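Local atomic coordinates of putative acetyltransferase Sthe_0691 (Sphaerobacter thermophilus, PDB entry 3SHP), a protein that is a putative acetyltransferase whose sheet-and-helix layout is consistent with the GNAT family, so that it probably moves an acetyl group from acetyl-CoA to an unidentified acceptor. Residues R34-A39 and S86-M91; A57-L62 and S75-F80; V100-A105 and Q131-A136. All coordinates share one frame; numbering follows the deposited sequence. Where two conformers were deposited one is given.

Interaction 1. Residues R34-A39 and S86-M91; sequences RFPVNA and SLRFHM. With SRT (S,R meso-tartaric acid), chain C.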
# COMPACT_ATOMS: atom_id res chain seq x y z
N ARG A 34 -14.22 10.97 -5.44
CA ARG A 34 -13.26 11.94 -4.95
C ARG A 34 -12.83 12.85 -6.10
O ARG A 34 -12.88 12.45 -7.27
CB ARG A 34 -12.07 11.25 -4.28
CG ARG A 34 -12.45 10.23 -3.19
CD ARG A 34 -11.20 9.44 -2.77
NE ARG A 34 -10.61 8.76 -3.94
CZ ARG A 34 -9.48 8.07 -3.93
NH1 ARG A 34 -8.77 7.95 -2.82
NH2 ARG A 34 -9.04 7.51 -5.05
N PHE A 35 -12.47 14.08 -5.76
CA PHE A 35 -12.13 15.05 -6.79
C PHE A 35 -10.73 14.83 -7.34
O PHE A 35 -9.79 14.58 -6.58
CB PHE A 35 -12.31 16.48 -6.30
CG PHE A 35 -13.75 16.93 -6.33
CD1 PHE A 35 -14.30 17.46 -7.51
CD2 PHE A 35 -14.56 16.77 -5.21
CE1 PHE A 35 -15.65 17.87 -7.57
CE2 PHE A 35 -15.91 17.15 -5.26
CZ PHE A 35 -16.45 17.71 -6.45
N PRO A 36 -10.60 14.89 -8.66
CA PRO A 36 -9.27 14.94 -9.27
C PRO A 36 -8.78 16.40 -9.24
O PRO A 36 -9.54 17.29 -8.81
CB PRO A 36 -9.53 14.47 -10.71
CG PRO A 36 -10.91 15.00 -11.00
CD PRO A 36 -11.67 15.01 -9.66
N VAL A 37 -7.55 16.66 -9.69
CA VAL A 37 -7.08 18.07 -9.71
C VAL A 37 -7.82 18.93 -10.74
O VAL A 37 -8.04 20.12 -10.52
CB VAL A 37 -5.54 18.24 -9.83
CG1 VAL A 37 -4.85 17.62 -8.61
CG2 VAL A 37 -4.99 17.60 -11.13
N ASN A 38 -8.22 18.32 -11.85
CA ASN A 38 -8.97 19.03 -12.88
C ASN A 38 -9.74 17.98 -13.67
O ASN A 38 -9.61 16.78 -13.39
CB ASN A 38 -8.00 19.82 -13.78
CG ASN A 38 -6.87 18.95 -14.29
OD1 ASN A 38 -7.09 17.85 -14.83
ND2 ASN A 38 -5.65 19.43 -14.10
N ALA A 39 -10.57 18.42 -14.62
CA ALA A 39 -11.31 17.50 -15.49
C ALA A 39 -10.62 17.29 -16.85
O ALA A 39 -11.06 16.46 -17.63
CB ALA A 39 -12.74 17.99 -15.70
N SER A 86 -13.68 22.10 -19.18
CA SER A 86 -12.83 20.94 -19.32
C SER A 86 -13.64 19.72 -18.88
O SER A 86 -14.41 19.79 -17.93
CB SER A 86 -11.59 21.10 -18.44
OG SER A 86 -10.90 22.29 -18.78
N LEU A 87 -13.46 18.60 -19.58
CA LEU A 87 -14.24 17.40 -19.28
C LEU A 87 -13.57 16.09 -19.64
O LEU A 87 -12.70 16.03 -20.52
CB LEU A 87 -15.60 17.45 -19.96
CG LEU A 87 -15.65 17.68 -21.45
CD1 LEU A 87 -16.78 16.85 -22.03
CD2 LEU A 87 -15.86 19.18 -21.73
N ARG A 88 -14.01 15.06 -18.95
CA ARG A 88 -13.54 13.71 -19.19
C ARG A 88 -14.71 12.77 -18.89
O ARG A 88 -15.66 13.15 -18.20
CB ARG A 88 -12.30 13.40 -18.32
CG ARG A 88 -12.52 13.10 -16.82
CD ARG A 88 -11.29 12.33 -16.18
NE ARG A 88 -10.05 13.12 -16.29
CZ ARG A 88 -9.65 14.05 -15.42
NH1 ARG A 88 -8.53 14.74 -15.64
NH2 ARG A 88 -10.38 14.31 -14.33
N PHE A 89 -14.64 11.56 -19.42
CA PHE A 89 -15.73 10.61 -19.27
C PHE A 89 -15.21 9.42 -18.49
O PHE A 89 -14.04 9.06 -18.61
CB PHE A 89 -16.21 10.12 -20.65
CG PHE A 89 -16.74 11.21 -21.53
CD1 PHE A 89 -18.08 11.57 -21.49
CD2 PHE A 89 -15.89 11.90 -22.39
CE1 PHE A 89 -18.58 12.58 -22.30
CE2 PHE A 89 -16.38 12.92 -23.20
CZ PHE A 89 -17.73 13.26 -23.17
N HIS A 90 -16.09 8.82 -17.69
CA HIS A 90 -15.78 7.62 -16.94
C HIS A 90 -16.90 6.64 -17.29
O HIS A 90 -18.03 6.86 -16.89
CB HIS A 90 -15.80 7.87 -15.43
CG HIS A 90 -14.80 8.87 -14.96
ND1 HIS A 90 -13.49 8.53 -14.66
CD2 HIS A 90 -14.91 10.20 -14.70
CE1 HIS A 90 -12.84 9.61 -14.26
NE2 HIS A 90 -13.68 10.63 -14.26
N MSE A 91 -16.60 5.59 -18.05
CA MSE A 91 -17.65 4.63 -18.45
C MSE A 91 -17.63 3.40 -17.55
O MSE A 91 -16.57 3.05 -17.04
CB MSE A 91 -17.47 4.20 -19.92
CG MSE A 91 -17.31 5.39 -20.87
SE MSE A 91 -18.81 6.64 -20.80
CE MSE A 91 -20.13 5.46 -21.57
O1 SRT C . -17.47 22.71 -5.77
O11 SRT C . -18.53 23.06 -7.63
C1 SRT C . -18.22 22.29 -6.68
C2 SRT C . -18.72 20.84 -6.61
O2 SRT C . -19.19 20.35 -7.88
C3 SRT C . -19.89 20.62 -5.64
O3 SRT C . -20.02 21.71 -4.73
C4 SRT C . -19.76 19.30 -4.91
O4 SRT C . -18.80 19.11 -4.11
O41 SRT C . -20.63 18.42 -5.12
O HOH W 1 -6.60 15.51 -13.48

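Interaction 2. Residues A57-L62 and S75-F80; sequences ARWHLL and SCRIEF. With SRT (S,R meso-tartaric acid), chain C.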
# COMPACT_ATOMS: atom_id res chain seq x y z
N ALA A 57 -14.27 28.48 -9.55
CA ALA A 57 -14.40 27.27 -10.35
C ALA A 57 -15.71 26.54 -10.01
O ALA A 57 -16.15 26.53 -8.85
CB ALA A 57 -13.20 26.38 -10.14
N ARG A 58 -16.34 25.94 -11.02
CA ARG A 58 -17.58 25.21 -10.80
C ARG A 58 -17.47 23.82 -11.43
O ARG A 58 -17.21 23.69 -12.61
CB ARG A 58 -18.81 25.98 -11.34
CG ARG A 58 -19.17 27.29 -10.56
CD ARG A 58 -19.54 27.01 -9.07
NE ARG A 58 -19.86 28.21 -8.29
CZ ARG A 58 -19.03 28.82 -7.42
NH1 ARG A 58 -17.79 28.36 -7.18
NH2 ARG A 58 -19.45 29.90 -6.78
N TRP A 59 -17.65 22.79 -10.60
CA TRP A 59 -17.57 21.41 -11.05
C TRP A 59 -18.96 20.81 -11.15
O TRP A 59 -19.84 21.08 -10.32
CB TRP A 59 -16.77 20.55 -10.09
CG TRP A 59 -15.32 20.87 -9.98
CD1 TRP A 59 -14.75 21.98 -9.39
CD2 TRP A 59 -14.24 20.05 -10.41
NE1 TRP A 59 -13.38 21.89 -9.44
CE2 TRP A 59 -13.04 20.71 -10.06
CE3 TRP A 59 -14.16 18.82 -11.06
CZ2 TRP A 59 -11.79 20.18 -10.34
CZ3 TRP A 59 -12.92 18.30 -11.35
CH2 TRP A 59 -11.75 18.97 -10.98
N HIS A 60 -19.15 19.98 -12.16
CA HIS A 60 -20.44 19.34 -12.36
C HIS A 60 -20.25 17.91 -12.77
O HIS A 60 -19.19 17.53 -13.30
CB HIS A 60 -21.26 20.12 -13.37
CG HIS A 60 -21.58 21.51 -12.91
ND1 HIS A 60 -22.55 21.78 -11.97
CD2 HIS A 60 -21.02 22.71 -13.22
CE1 HIS A 60 -22.59 23.08 -11.73
NE2 HIS A 60 -21.67 23.67 -12.48
N LEU A 61 -21.28 17.13 -12.51
CA LEU A 61 -21.31 15.74 -12.92
C LEU A 61 -22.60 15.43 -13.64
O LEU A 61 -23.68 15.67 -13.09
CB LEU A 61 -21.24 14.88 -11.68
CG LEU A 61 -19.88 14.45 -11.21
CD1 LEU A 61 -20.08 13.67 -9.88
CD2 LEU A 61 -19.21 13.61 -12.28
N LEU A 62 -22.49 14.88 -14.85
CA LEU A 62 -23.63 14.41 -15.59
C LEU A 62 -23.59 12.89 -15.63
O LEU A 62 -22.53 12.30 -15.90
CB LEU A 62 -23.61 14.97 -17.01
CG LEU A 62 -23.68 16.50 -17.18
CD1 LEU A 62 -23.64 16.86 -18.65
CD2 LEU A 62 -24.95 17.08 -16.53
N SER A 75 -20.36 8.54 -16.65
CA SER A 75 -20.49 9.88 -16.13
C SER A 75 -19.62 10.80 -16.97
O SER A 75 -18.66 10.37 -17.61
CB SER A 75 -20.03 9.93 -14.67
OG SER A 75 -18.66 9.62 -14.59
N CYS A 76 -19.99 12.07 -16.99
CA CYS A 76 -19.17 13.05 -17.65
C CYS A 76 -18.82 14.07 -16.59
O CYS A 76 -19.71 14.76 -16.05
CB CYS A 76 -19.95 13.69 -18.81
SG CYS A 76 -19.00 15.02 -19.58
N ARG A 77 -17.53 14.18 -16.29
CA ARG A 77 -17.10 15.17 -15.31
C ARG A 77 -16.69 16.48 -15.97
O ARG A 77 -15.84 16.50 -16.85
CB ARG A 77 -15.98 14.65 -14.43
CG ARG A 77 -15.77 15.57 -13.24
CD ARG A 77 -14.63 15.14 -12.33
NE ARG A 77 -14.87 13.89 -11.62
CZ ARG A 77 -15.51 13.79 -10.45
NH1 ARG A 77 -16.02 14.88 -9.85
NH2 ARG A 77 -15.63 12.59 -9.87
N ILE A 78 -17.32 17.57 -15.56
CA ILE A 78 -17.04 18.84 -16.17
C ILE A 78 -16.50 19.83 -15.15
O ILE A 78 -17.03 19.92 -14.03
CB ILE A 78 -18.32 19.44 -16.81
CG1 ILE A 78 -18.98 18.45 -17.79
CG2 ILE A 78 -17.99 20.76 -17.49
CD1 ILE A 78 -20.42 18.83 -18.16
N GLU A 79 -15.47 20.59 -15.54
CA GLU A 79 -14.93 21.65 -14.68
C GLU A 79 -14.95 22.98 -15.43
O GLU A 79 -14.31 23.12 -16.48
CB GLU A 79 -13.51 21.26 -14.21
CG GLU A 79 -12.74 22.38 -13.52
CD GLU A 79 -11.21 22.27 -13.66
OE1 GLU A 79 -10.70 21.48 -14.51
OE2 GLU A 79 -10.52 23.01 -12.92
N PHE A 80 -15.72 23.94 -14.94
CA PHE A 80 -15.73 25.27 -15.55
C PHE A 80 -14.71 26.16 -14.87
O PHE A 80 -14.55 26.12 -13.64
CB PHE A 80 -17.11 25.96 -15.47
CG PHE A 80 -18.17 25.32 -16.31
CD1 PHE A 80 -19.23 24.64 -15.71
CD2 PHE A 80 -18.11 25.38 -17.70
CE1 PHE A 80 -20.21 24.03 -16.47
CE2 PHE A 80 -19.11 24.76 -18.48
CZ PHE A 80 -20.15 24.08 -17.86
O1 SRT C . -17.47 22.71 -5.77
O11 SRT C . -18.53 23.06 -7.63
C1 SRT C . -18.22 22.29 -6.68
C2 SRT C . -18.72 20.84 -6.61
O2 SRT C . -19.19 20.35 -7.88
C3 SRT C . -19.89 20.62 -5.64
O3 SRT C . -20.02 21.71 -4.73
C4 SRT C . -19.76 19.30 -4.91
O4 SRT C . -18.80 19.11 -4.11
O41 SRT C . -20.63 18.42 -5.12
O HOH W 2 -17.46 17.31 -10.73

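Interaction 3. Residues V100-A105 and Q131-A136; sequences VLRAEA and QRTLAA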
# COMPACT_ATOMS: atom_id res chain seq x y z
N VAL A 100 -19.03 3.37 -28.10
CA VAL A 100 -20.23 3.85 -28.85
C VAL A 100 -21.06 4.79 -27.98
O VAL A 100 -21.56 5.82 -28.44
CB VAL A 100 -21.17 2.67 -29.33
CG1 VAL A 100 -22.36 3.20 -30.16
CG2 VAL A 100 -20.42 1.66 -30.19
N LEU A 101 -21.20 4.43 -26.71
CA LEU A 101 -22.02 5.19 -25.78
C LEU A 101 -21.29 6.46 -25.31
O LEU A 101 -21.92 7.52 -25.21
CB LEU A 101 -22.43 4.32 -24.58
CG LEU A 101 -23.23 3.04 -24.92
CD1 LEU A 101 -23.60 2.29 -23.67
CD2 LEU A 101 -24.47 3.37 -25.63
N ARG A 102 -20.00 6.37 -25.02
CA ARG A 102 -19.16 7.56 -24.79
C ARG A 102 -19.21 8.57 -25.94
O ARG A 102 -19.35 9.76 -25.72
CB ARG A 102 -17.69 7.19 -24.54
CG ARG A 102 -16.87 8.36 -23.91
CD ARG A 102 -15.41 7.97 -23.65
NE ARG A 102 -15.01 6.96 -24.60
CZ ARG A 102 -14.58 5.74 -24.28
NH1 ARG A 102 -14.41 5.40 -23.00
NH2 ARG A 102 -14.28 4.88 -25.24
N ALA A 103 -19.10 8.07 -27.17
CA ALA A 103 -19.11 8.92 -28.34
C ALA A 103 -20.45 9.67 -28.47
O ALA A 103 -20.48 10.86 -28.74
CB ALA A 103 -18.85 8.10 -29.59
N GLU A 104 -21.56 8.96 -28.25
CA GLU A 104 -22.88 9.58 -28.29
C GLU A 104 -22.98 10.65 -27.20
O GLU A 104 -23.46 11.74 -27.45
CB GLU A 104 -24.01 8.54 -28.15
CG GLU A 104 -25.39 9.19 -28.25
CD GLU A 104 -26.52 8.18 -28.41
OE1 GLU A 104 -26.40 7.25 -29.24
OE2 GLU A 104 -27.54 8.31 -27.70
N ALA A 105 -22.48 10.34 -26.00
CA ALA A 105 -22.51 11.29 -24.90
C ALA A 105 -21.74 12.57 -25.26
O ALA A 105 -22.15 13.67 -24.90
CB ALA A 105 -21.92 10.66 -23.65
N GLN A 131 -11.82 5.22 -30.90
CA GLN A 131 -12.14 5.55 -32.31
C GLN A 131 -13.39 6.40 -32.51
O GLN A 131 -13.35 7.46 -33.13
CB GLN A 131 -12.33 4.26 -33.12
CG GLN A 131 -11.32 4.07 -34.20
CD GLN A 131 -11.81 3.09 -35.29
OE1 GLN A 131 -12.47 2.07 -35.00
NE2 GLN A 131 -11.50 3.41 -36.55
N ARG A 132 -14.50 5.89 -32.01
CA ARG A 132 -15.77 6.55 -32.16
C ARG A 132 -15.81 7.87 -31.41
O ARG A 132 -16.30 8.86 -31.93
CB ARG A 132 -16.88 5.62 -31.71
CG ARG A 132 -16.96 4.39 -32.60
CD ARG A 132 -18.01 3.45 -32.12
NE ARG A 132 -17.86 2.12 -32.72
CZ ARG A 132 -18.37 1.76 -33.91
NH1 ARG A 132 -19.05 2.63 -34.66
NH2 ARG A 132 -18.18 0.52 -34.35
N THR A 133 -15.26 7.89 -30.20
CA THR A 133 -15.19 9.12 -29.42
C THR A 133 -14.30 10.17 -30.13
O THR A 133 -14.65 11.34 -30.21
CB THR A 133 -14.72 8.84 -27.97
OG1 THR A 133 -15.55 7.80 -27.41
CG2 THR A 133 -14.83 10.08 -27.09
N LEU A 134 -13.17 9.74 -30.67
CA LEU A 134 -12.35 10.66 -31.47
C LEU A 134 -13.16 11.23 -32.64
O LEU A 134 -13.11 12.44 -32.92
CB LEU A 134 -11.09 9.96 -31.98
CG LEU A 134 -10.10 9.57 -30.88
CD1 LEU A 134 -9.07 8.64 -31.48
CD2 LEU A 134 -9.43 10.82 -30.25
N ALA A 135 -13.90 10.35 -33.32
CA ALA A 135 -14.67 10.79 -34.48
C ALA A 135 -15.78 11.75 -34.06
O ALA A 135 -16.05 12.73 -34.77
CB ALA A 135 -15.23 9.61 -35.26
N ALA A 136 -16.40 11.49 -32.91
CA ALA A 136 -17.45 12.40 -32.40
C ALA A 136 -16.84 13.77 -32.14
O ALA A 136 -17.45 14.78 -32.44
CB ALA A 136 -18.11 11.85 -31.13

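Interaction 1. Residues R34-A39 and S86-M91
Arg88 reaches from its strand to the loop 34-39, a bend at chi3 (59°) turning its guanidinium end to the backbone carbonyl of Asn38. Its NH2 gives the main bond, 2.8 Å to Asn38 O, arriving in the carbonyl plane on a lone pair at a C=O...N angle of 140°; NH1 adds a weak second bond to the same oxygen. Over one guanidinium face lies Ala39 O, 3.5 Å above the plane, while Pro36 CG meets the edge, 3.4 Å from Arg88 NH2, the two side chains running past each other in opposite directions. The Asn38 side chain crosses Arg88 at about a right angle. A water bridges them, donating to Asn38 OD1 (2.7 Å) and accepting from Arg88 NH1 (3.0 Å). Arg88 NE also forms a salt bridge with Glu125 of strand 121-127, giving the guanidinium a second anchor. Ala39 CB rests on Ser86 O at 3.3 Å. A buried arginine thus pins, by a backbone carbonyl, the loop that brings Phe35 to the tartrate pocket. The loop packs on the first half of strand 84-91, which strands 72-80 and 121-127 flank. Leu87 and Phe89 pack on helix 98-116, and Phe35 edge-to-face on Trp59 of strand 58-66.

Interaction 2. Residues A57-L62 and S75-F80
Arg58, His60 and Leu62 pair with Phe80, Ile78 and Cys76 through six backbone hydrogen bonds, the regular antiparallel pattern of a beta hairpin. Between them, the non-hydrogen-bonded pairs Trp59-Glu79 and Leu61-Arg77 set their side chains on the other face. On this face Glu79, its CG anti to the backbone N (chi1 169°), lays its chain along the indole of Trp59: its CB sits 4.0 Å from the centroid of the six-membered ring, 8° off the normal, a CH-pi contact, and its carboxylate is nearly parallel to the ring. That carboxylate is held by Ala39 N and by a salt bridge to Arg149 of a third subunit. Arg77 CD meets the indole edge instead, 3.7 Å from Trp59 CZ3, and Leu61 CD2 lies over one face of the Arg77 guanidinium. On the opposite face, His60 and Phe80 touch rim to rim with planes at 63°, and Leu62 CD1 packs on Ile78 CD1 at 3.8 Å. Tartrate is bound by the backbone N and O of Trp59, which point away from strand 72-80: N donates to tartrate O11 (3.1 Å) and O accepts from tartrate O2 (2.6 Å); Asp97 of a second subunit also bonds the ligand. Strands 14-18 and 84-91 flank the hairpin, while helix 98-116 packs on the face of Leu62, Ile78 and Phe80.

Interaction 3. Residues V100-A105 and Q131-A136
Arg132 lays its aliphatic chain alongside Val100, the two side chains pointing the same way, with Arg132 CD 3.6 Å from Val100 CG2. The chain is extended from CG to NE, which carries CD and NE past the valine methyl. One turn further along, Ala103 sits at the centre of the contact. Its methyl points at the other helix and meets both the side chain and the carbonyl of Arg132, at 3.8 Å from Arg132 CB and 3.5 Å from Arg132 O. Ala136, one turn beyond Arg132, closes the row with its CB 3.5 Å from Ala103 O. These short side chains let the backbones come close: Ala103 CA and Thr133 CA are 4.1 Å apart, and the axes of helix segments 100-105 and 131-136 approach to 7.8 Å while running nearly parallel, at 14°. The polar bond of the interface lies to one side of this row. Arg102 NE donates to Thr133 OG1 over 3.0 Å with an N-H...O angle of 167°, and the hydroxyl oxygen lies in the guanidinium plane. A bend at chi3 (29°) directs NE to the threonine, whose side chain Arg102 crosses at about a right angle. Asp99 ties the corner together: it forms a salt bridge with Arg102 NH2, hydrogen-bonds Thr133 OG1 and accepts from Arg132 N. Helix 98-116 makes the beta-alpha-beta crossover between parallel strands 84-91 and 121-127, packing Leu101, Arg102 and Ala105 on the former; helix 131-139 follows strand 121-127, rests Thr133 and Leu134 on it and runs beside the first helix.

In the fold
Interaction 2, a hairpin of strands 58-66 and 72-80, is nested along the chain inside the loop closed by interaction 1; interaction 3 follows both. The centres of interactions 1 and 2 lie about 7 Å apart, joined through neighbouring strands 72-80 and 84-91 of one mixed sheet, and both touch the tartrate. Interaction 3 is about 17 Å from interaction 1 and 19 Å from interaction 2, centre to centre, on the opposite side of the chain's centre from the latter. Strand 84-91 is shared: loop 34-39 packs on it through Arg88, and helix 98-116 on its Phe89 and Met91, so the ligand-binding hairpin and the helix pair belong to one sheet-and-helix unit.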